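Local coordinates for phiAB6 tailspike (Unidentified phage, PDB 5JS4), which probably binds and fragments the exopolysaccharide of Acinetobacter baumannii as the trimeric, beta-helical tailspike of a bacteriophage, at residues Ile649-Ser663 / Val706-Ser719. Sequence-based numbering, arbitrary orientation.
Sequences ITNGHIVVGSPLMGS and VDPHRFTVAFTATS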
ATOM      1  N   ILE A 649      21.184 -31.693  38.196  1.00  9.52           N
ATOM      2  CA  ILE A 649      21.389 -32.607  37.085  1.00  9.58           C
ATOM      3  C   ILE A 649      20.355 -33.719  37.215  1.00  9.52           C
ATOM      4  O   ILE A 649      20.215 -34.315  38.285  1.00 10.19           O
ATOM      5  CB  ILE A 649      22.799 -33.222  37.144  1.00 10.11           C
ATOM      6  CG1 ILE A 649      23.863 -32.138  36.928  1.00 11.00           C
ATOM      7  CG2 ILE A 649      22.952 -34.347  36.124  1.00  9.90           C
ATOM      8  CD1 ILE A 649      25.234 -32.534  37.422  1.00 12.57           C
ATOM      9  N   THR A 650      19.649 -34.010  36.128  1.00  9.77           N
ATOM     10  CA  THR A 650      18.672 -35.086  36.118  1.00  9.87           C
ATOM     11  C   THR A 650      19.034 -36.074  35.016  1.00  9.19           C
ATOM     12  O   THR A 650      18.910 -35.764  33.834  1.00  9.89           O
ATOM     13  CB  THR A 650      17.242 -34.553  35.924  1.00 11.08           C
ATOM     14  OG1 THR A 650      16.961 -33.577  36.937  1.00 13.30           O
ATOM     15  CG2 THR A 650      16.219 -35.682  36.019  1.00 12.06           C
ATOM     16  N   ASN A 651      19.520 -37.244  35.417  1.00  8.87           N
ATOM     17  CA  ASN A 651      19.795 -38.335  34.486  1.00  8.47           C
ATOM     18  C   ASN A 651      20.721 -37.907  33.358  1.00  9.05           C
ATOM     19  O   ASN A 651      20.479 -38.213  32.193  1.00  9.68           O
ATOM     20  CB  ASN A 651      18.478 -38.875  33.916  1.00  8.92           C
ATOM     21  CG  ASN A 651      18.629 -40.237  33.273  1.00  8.82           C
ATOM     22  OD1 ASN A 651      19.564 -40.980  33.574  1.00  8.74           O
ATOM     23  ND2 ASN A 651      17.691 -40.583  32.400  1.00  9.31           N
ATOM     24  N   GLY A 652      21.781 -37.199  33.728  1.00  8.99           N
ATOM     25  CA  GLY A 652      22.688 -36.584  32.763  1.00  9.10           C
ATOM     26  C   GLY A 652      23.739 -37.511  32.191  1.00  9.28           C
ATOM     27  O   GLY A 652      23.967 -38.612  32.685  1.00 11.51           O
ATOM     28  N   HIS A 653      24.390 -37.034  31.135  1.00  8.14           N
ATOM     29  CA  HIS A 653      25.499 -37.733  30.502  1.00  7.75           C
ATOM     30  C   HIS A 653      26.803 -37.133  31.023  1.00  7.51           C
ATOM     31  O   HIS A 653      26.879 -35.925  31.226  1.00  8.34           O
ATOM     32  CB  HIS A 653      25.413 -37.551  28.987  1.00  7.96           C
ATOM     33  CG  HIS A 653      24.111 -37.992  28.392  1.00  7.64           C
ATOM     34  ND1 HIS A 653      23.763 -39.319  28.261  1.00  7.92           N
ATOM     35  CD2 HIS A 653      23.084 -37.281  27.873  1.00  7.78           C
ATOM     36  CE1 HIS A 653      22.572 -39.405  27.697  1.00  7.96           C
ATOM     37  NE2 HIS A 653      22.136 -38.184  27.453  1.00  8.12           N
ATOM     38  N   ILE A 654      27.815 -37.967  31.252  1.00  7.07           N
ATOM     39  CA  ILE A 654      29.080 -37.494  31.820  1.00  7.87           C
ATOM     40  C   ILE A 654      30.268 -38.056  31.062  1.00  8.38           C
ATOM     41  O   ILE A 654      30.405 -39.268  30.900  1.00  8.42           O
ATOM     42  CB  ILE A 654      29.234 -37.859  33.314  1.00  8.83           C
ATOM     43  CG1 ILE A 654      28.093 -37.241  34.119  1.00  9.41           C
ATOM     44  CG2 ILE A 654      30.590 -37.384  33.839  1.00  9.07           C
ATOM     45  CD1 ILE A 654      28.034 -37.693  35.566  1.00 10.35           C
ATOM     46  N   VAL A 655      31.134 -37.154  30.621  1.00  8.81           N
ATOM     47  CA  VAL A 655      32.378 -37.510  29.967  1.00  9.47           C
ATOM     48  C   VAL A 655      33.496 -36.771  30.687  1.00 10.01           C
ATOM     49  O   VAL A 655      33.415 -35.563  30.891  1.00 13.84           O
ATOM     50  CB  VAL A 655      32.349 -37.104  28.482  1.00 10.56           C
ATOM     51  CG1 VAL A 655      33.703 -37.347  27.829  1.00 11.82           C
ATOM     52  CG2 VAL A 655      31.249 -37.864  27.748  1.00 10.71           C
ATOM     53  N   VAL A 656      34.525 -37.496  31.092  1.00  9.19           N
ATOM     54  CA  VAL A 656      35.716 -36.869  31.654  1.00  9.46           C
ATOM     55  C   VAL A 656      36.790 -36.827  30.576  1.00 10.02           C
ATOM     56  O   VAL A 656      36.976 -37.782  29.814  1.00 10.82           O
ATOM     57  CB  VAL A 656      36.192 -37.592  32.929  1.00  9.99           C
ATOM     58  CG1 VAL A 656      37.549 -37.080  33.396  1.00 10.22           C
ATOM     59  CG2 VAL A 656      35.170 -37.401  34.039  1.00 10.31           C
ATOM     60  N   GLY A 657      37.477 -35.696  30.511  1.00  9.60           N
ATOM     61  CA  GLY A 657      38.485 -35.447  29.501  1.00 10.46           C
ATOM     62  C   GLY A 657      39.869 -35.912  29.901  1.00 11.24           C
ATOM     63  O   GLY A 657      40.041 -36.779  30.753  1.00 11.12           O
ATOM     64  N   SER A 658      40.859 -35.293  29.276  1.00 12.71           N
ATOM     65  CA  SER A 658      42.228 -35.774  29.264  1.00 13.53           C
ATOM     66  C   SER A 658      43.069 -35.090  30.339  1.00 12.05           C
ATOM     67  O   SER A 658      43.004 -33.878  30.462  1.00 14.03           O
ATOM     68  CB  SER A 658      42.808 -35.422  27.901  1.00 16.39           C
ATOM     69  OG  SER A 658      41.929 -35.850  26.883  1.00 20.11           O
ATOM     70  N   PRO A 659      43.862 -35.858  31.111  1.00 10.61           N
ATOM     71  CA  PRO A 659      44.646 -35.204  32.160  1.00  9.81           C
ATOM     72  C   PRO A 659      46.009 -34.697  31.686  1.00  9.22           C
ATOM     73  O   PRO A 659      46.716 -35.386  30.947  1.00  9.02           O
ATOM     74  CB  PRO A 659      44.841 -36.320  33.182  1.00 10.61           C
ATOM     75  CG  PRO A 659      44.913 -37.552  32.347  1.00 11.45           C
ATOM     76  CD  PRO A 659      43.968 -37.327  31.202  1.00 11.87           C
ATOM     77  N   LEU A 660      46.350 -33.493  32.129  1.00  8.04           N
ATOM     78  CA  LEU A 660      47.702 -32.957  32.043  1.00  7.64           C
ATOM     79  C   LEU A 660      48.332 -33.200  33.407  1.00  7.48           C
ATOM     80  O   LEU A 660      47.896 -32.606  34.400  1.00  7.95           O
ATOM     81  CB  LEU A 660      47.657 -31.463  31.735  1.00  7.90           C
ATOM     82  CG  LEU A 660      47.226 -31.091  30.317  1.00  8.12           C
ATOM     83  CD1 LEU A 660      46.626 -29.700  30.246  1.00  8.58           C
ATOM     84  CD2 LEU A 660      48.398 -31.204  29.357  1.00  8.23           C
ATOM     85  N   MET A 661      49.324 -34.083  33.459  1.00  7.43           N
ATOM     86  CA  MET A 661      49.940 -34.500  34.717  1.00  8.45           C
ATOM     87  C   MET A 661      51.217 -33.724  35.005  1.00  9.16           C
ATOM     88  O   MET A 661      51.951 -33.368  34.083  1.00  9.54           O
ATOM     89  CB  MET A 661      50.264 -35.992  34.670  1.00  8.42           C
ATOM     90  CG  MET A 661      49.061 -36.882  34.385  1.00  8.51           C
ATOM     91  SD  MET A 661      47.730 -36.756  35.595  1.00  9.63           S
ATOM     92  CE  MET A 661      48.519 -37.426  37.049  1.00 11.45           C
ATOM     93  N   GLY A 662      51.462 -33.446  36.285  1.00  9.21           N
ATOM     94  CA  GLY A 662      52.768 -32.953  36.748  1.00  9.34           C
ATOM     95  C   GLY A 662      53.033 -31.465  36.598  1.00  9.48           C
ATOM     96  O   GLY A 662      53.742 -30.875  37.417  1.00 10.70           O
ATOM     97  N   SER A 663      52.493 -30.863  35.545  1.00  9.01           N
ATOM     98  CA  SER A 663      52.665 -29.437  35.275  1.00  8.56           C
ATOM     99  C   SER A 663      51.564 -28.980  34.341  1.00  8.26           C
ATOM    100  O   SER A 663      50.818 -29.802  33.803  1.00  8.84           O
ATOM    101  CB  SER A 663      54.016 -29.176  34.614  1.00  8.35           C
ATOM    102  OG  SER A 663      54.025 -29.707  33.299  1.00  8.86           O
ATOM    103  N   VAL A 706      46.085 -40.009  42.274  1.00  9.84           N
ATOM    104  CA  VAL A 706      47.044 -39.020  41.759  1.00 10.20           C
ATOM    105  C   VAL A 706      46.325 -37.738  41.368  1.00  9.65           C
ATOM    106  O   VAL A 706      45.154 -37.767  41.014  1.00  9.21           O
ATOM    107  CB  VAL A 706      47.815 -39.524  40.518  1.00 12.14           C
ATOM    108  CG1 VAL A 706      48.758 -40.651  40.888  1.00 14.60           C
ATOM    109  CG2 VAL A 706      46.869 -39.935  39.394  1.00 11.29           C
ATOM    110  N   ASP A 707      47.049 -36.620  41.409  1.00 10.24           N
ATOM    111  CA  ASP A 707      46.486 -35.306  41.117  1.00  9.81           C
ATOM    112  C   ASP A 707      46.940 -34.764  39.769  1.00  9.46           C
ATOM    113  O   ASP A 707      48.092 -34.361  39.623  1.00 11.10           O
ATOM    114  CB  ASP A 707      46.898 -34.313  42.209  1.00 10.08           C
ATOM    115  CG  ASP A 707      46.210 -34.586  43.519  1.00 11.09           C
ATOM    116  OD1 ASP A 707      44.968 -34.696  43.512  1.00 11.43           O
ATOM    117  OD2 ASP A 707      46.903 -34.689  44.554  1.00 14.43           O
ATOM    118  N   PRO A 708      46.031 -34.716  38.780  1.00  8.60           N
ATOM    119  CA  PRO A 708      46.384 -33.994  37.562  1.00  8.56           C
ATOM    120  C   PRO A 708      46.577 -32.508  37.846  1.00  8.24           C
ATOM    121  O   PRO A 708      46.034 -31.985  38.821  1.00  8.65           O
ATOM    122  CB  PRO A 708      45.167 -34.202  36.650  1.00  8.69           C
ATOM    123  CG  PRO A 708      44.454 -35.388  37.206  1.00  8.92           C
ATOM    124  CD  PRO A 708      44.693 -35.327  38.686  1.00  8.68           C
ATOM    125  N   HIS A 709      47.364 -31.847  37.013  1.00  7.83           N
ATOM    126  CA  HIS A 709      47.484 -30.396  37.074  1.00  7.82           C
ATOM    127  C   HIS A 709      46.248 -29.736  36.472  1.00  7.55           C
ATOM    128  O   HIS A 709      45.770 -28.715  36.962  1.00  7.79           O
ATOM    129  CB  HIS A 709      48.722 -29.949  36.311  1.00  8.10           C
ATOM    130  CG  HIS A 709      49.197 -28.586  36.689  1.00  8.84           C
ATOM    131  ND1 HIS A 709      48.610 -27.434  36.222  1.00 10.11           N
ATOM    132  CD2 HIS A 709      50.211 -28.196  37.495  1.00  8.89           C
ATOM    133  CE1 HIS A 709      49.247 -26.389  36.723  1.00  9.47           C
ATOM    134  NE2 HIS A 709      50.222 -26.825  37.495  1.00 11.00           N
ATOM    135  N   ARG A 710      45.728 -30.338  35.403  1.00  7.49           N
ATOM    136  CA  ARG A 710      44.615 -29.772  34.658  1.00  7.14           C
ATOM    137  C   ARG A 710      43.850 -30.899  33.978  1.00  7.10           C
ATOM    138  O   ARG A 710      44.452 -31.847  33.484  1.00  7.17           O
ATOM    139  CB  ARG A 710      45.136 -28.763  33.622  1.00  7.61           C
ATOM    140  CG  ARG A 710      44.104 -28.211  32.647  1.00  7.74           C
ATOM    141  CD  ARG A 710      44.706 -27.115  31.777  1.00  8.11           C
ATOM    142  NE  ARG A 710      43.773 -26.631  30.760  1.00  8.04           N
ATOM    143  CZ  ARG A 710      43.294 -25.391  30.653  1.00  8.10           C
ATOM    144  NH1 ARG A 710      43.641 -24.428  31.505  1.00  8.54           N
ATOM    145  NH2 ARG A 710      42.453 -25.101  29.670  1.00  8.41           N
ATOM    146  N   PHE A 711      42.526 -30.803  33.988  1.00  6.84           N
ATOM    147  CA  PHE A 711      41.687 -31.734  33.240  1.00  6.97           C
ATOM    148  C   PHE A 711      40.315 -31.134  32.972  1.00  6.79           C
ATOM    149  O   PHE A 711      39.852 -30.250  33.690  1.00  6.92           O
ATOM    150  CB  PHE A 711      41.557 -33.088  33.959  1.00  7.19           C
ATOM    151  CG  PHE A 711      40.773 -33.037  35.247  1.00  7.32           C
ATOM    152  CD1 PHE A 711      41.407 -32.746  36.442  1.00  7.43           C
ATOM    153  CD2 PHE A 711      39.406 -33.304  35.266  1.00  7.68           C
ATOM    154  CE1 PHE A 711      40.696 -32.706  37.632  1.00  7.74           C
ATOM    155  CE2 PHE A 711      38.693 -33.267  36.452  1.00  8.05           C
ATOM    156  CZ  PHE A 711      39.339 -32.968  37.635  1.00  8.04           C
ATOM    157  N   THR A 712      39.674 -31.653  31.935  1.00  7.27           N
ATOM    158  CA  THR A 712      38.376 -31.207  31.470  1.00  7.09           C
ATOM    159  C   THR A 712      37.309 -32.228  31.850  1.00  7.00           C
ATOM    160  O   THR A 712      37.590 -33.424  31.931  1.00  6.94           O
ATOM    161  CB  THR A 712      38.407 -31.076  29.934  1.00  7.37           C
ATOM    162  OG1 THR A 712      39.345 -30.054  29.573  1.00  8.51           O
ATOM    163  CG2 THR A 712      37.037 -30.750  29.349  1.00  7.75           C
ATOM    164  N   VAL A 713      36.100 -31.735  32.097  1.00  7.10           N
ATOM    165  CA  VAL A 713      34.908 -32.581  32.126  1.00  7.29           C
ATOM    166  C   VAL A 713      33.861 -32.005  31.177  1.00  7.30           C
ATOM    167  O   VAL A 713      33.822 -30.798  30.925  1.00  7.60           O
ATOM    168  CB  VAL A 713      34.312 -32.740  33.548  1.00  8.07           C
ATOM    169  CG1 VAL A 713      35.376 -33.213  34.522  1.00  8.34           C
ATOM    170  CG2 VAL A 713      33.661 -31.458  34.039  1.00  8.46           C
ATOM    171  N   ALA A 714      33.007 -32.881  30.659  1.00  7.57           N
ATOM    172  CA  ALA A 714      31.864 -32.474  29.858  1.00  7.61           C
ATOM    173  C   ALA A 714      30.657 -33.215  30.401  1.00  7.85           C
ATOM    174  O   ALA A 714      30.727 -34.416  30.643  1.00  9.17           O
ATOM    175  CB  ALA A 714      32.081 -32.807  28.391  1.00  7.93           C
ATOM    176  N   PHE A 715      29.563 -32.500  30.618  1.00  7.71           N
ATOM    177  CA  PHE A 715      28.360 -33.134  31.147  1.00  7.76           C
ATOM    178  C   PHE A 715      27.103 -32.403  30.727  1.00  7.41           C
ATOM    179  O   PHE A 715      27.147 -31.241  30.305  1.00  7.10           O
ATOM    180  CB  PHE A 715      28.436 -33.276  32.678  1.00  8.60           C
ATOM    181  CG  PHE A 715      28.409 -31.970  33.430  1.00  9.51           C
ATOM    182  CD1 PHE A 715      29.544 -31.174  33.518  1.00 10.32           C
ATOM    183  CD2 PHE A 715      27.255 -31.558  34.094  1.00 10.32           C
ATOM    184  CE1 PHE A 715      29.525 -29.982  34.225  1.00 11.45           C
ATOM    185  CE2 PHE A 715      27.232 -30.368  34.806  1.00 11.38           C
ATOM    186  CZ  PHE A 715      28.367 -29.580  34.870  1.00 11.92           C
ATOM    187  N   THR A 716      25.980 -33.114  30.821  1.00  7.46           N
ATOM    188  CA  THR A 716      24.675 -32.537  30.550  1.00  7.78           C
ATOM    189  C   THR A 716      23.827 -32.581  31.815  1.00  8.22           C
ATOM    190  O   THR A 716      24.022 -33.448  32.670  1.00  8.76           O
ATOM    191  CB  THR A 716      23.939 -33.264  29.415  1.00  7.99           C
ATOM    192  OG1 THR A 716      23.627 -34.606  29.810  1.00  8.64           O
ATOM    193  CG2 THR A 716      24.785 -33.288  28.152  1.00  7.92           C
ATOM    194  N   ALA A 717      22.894 -31.642  31.921  1.00  8.51           N
ATOM    195  CA  ALA A 717      22.008 -31.550  33.087  1.00  9.04           C
ATOM    196  C   ALA A 717      20.695 -32.296  32.862  1.00  9.44           C
ATOM    197  O   ALA A 717      19.891 -32.420  33.784  1.00 10.13           O
ATOM    198  CB  ALA A 717      21.743 -30.097  33.439  1.00  9.97           C
ATOM    199  N   THR A 718      20.481 -32.788  31.645  1.00  9.98           N
ATOM    200  CA  THR A 718      19.355 -33.671  31.348  1.00 10.48           C
ATOM    201  C   THR A 718      19.829 -34.809  30.465  1.00 10.56           C
ATOM    202  O   THR A 718      20.928 -34.761  29.904  1.00 11.81           O
ATOM    203  CB  THR A 718      18.197 -32.958  30.617  1.00 11.58           C
ATOM    204  OG1 THR A 718      18.563 -32.706  29.251  1.00 13.86           O
ATOM    205  CG2 THR A 718      17.817 -31.659  31.307  1.00 12.60           C
ATOM    206  N   SER A 719      18.985 -35.825  30.329  1.00 11.34           N
ATOM    207  CA  SER A 719      19.255 -36.918  29.414  1.00 11.57           C
ATOM    208  C   SER A 719      19.075 -36.462  27.971  1.00 12.24           C
ATOM    209  O   SER A 719      19.405 -37.228  27.064  1.00 13.37           O
ATOM    210  CB  SER A 719      18.324 -38.094  29.691  1.00 12.57           C
ATOM    211  OG  SER A 719      16.982 -37.753  29.397  1.00 15.16           O
ATOM    212  OXT SER A 719      18.600 -35.354  27.683  1.00 12.12           O
TER
HETATM  213  O   HOH W   1      16.648 -35.792  32.166  1.00 16.47           O
HETATM  214  O   HOH W   2      15.533 -38.508  31.990  1.00 22.32           O
HETATM  215  O   HOH W   3      25.635 -35.231  34.066  1.00 21.61           O
HETATM  216  O   HOH W   4      50.427 -34.684  38.566  1.00 19.53           O
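Thr716 holds OG1 between its own backbone N and carbonyl carbon (chi1 66°), where the hydroxyl meets His653, whose ring swings beside its backbone N (chi1 -56°) toward the C-terminus. The Thr716 hydroxyl works both ways: OG1 accepts from His653 N at 2.9 Å in a nearly straight bond and donates to Thr718 O. Histidine suits its place because both ring nitrogens are used: NE2 reaches Ser719 O of the terminal carboxylate at 2.9 Å, the oxygen lying near the ring plane, while ND1 bonds Thr613 of the third subunit. Tyr607 also holds Ser719 O, and Lys592 pairs with OXT.

Beyond this end, strands 654-656 and 710-715 run antiparallel, and Val655 and Ala714 exchange backbone bonds of 2.8 Å (Val655 N to Ala714 O) and 2.7 Å (Ala714 N to Val655 O). The small Ala714 shares its face with Val655, which packs on Val655 of the second subunit; Ile654, Val656, Val713 and Phe715 fill the other face with apolar bulk. Farther along, Leu660 CD1 lies against the extended Arg710 chain, 3.6 Å from CD, while the guanidinium continues to Asp615 and the second subunit. Met661 SD lies alongside Pro708, 3.6 Å from its CA. Leu660 O accepts from both His709 N and Arg710 N: a classic beta bulge, where strand 708-715 pairs with the outermost strand of this chain's antiparallel sheet, at the trimer interface.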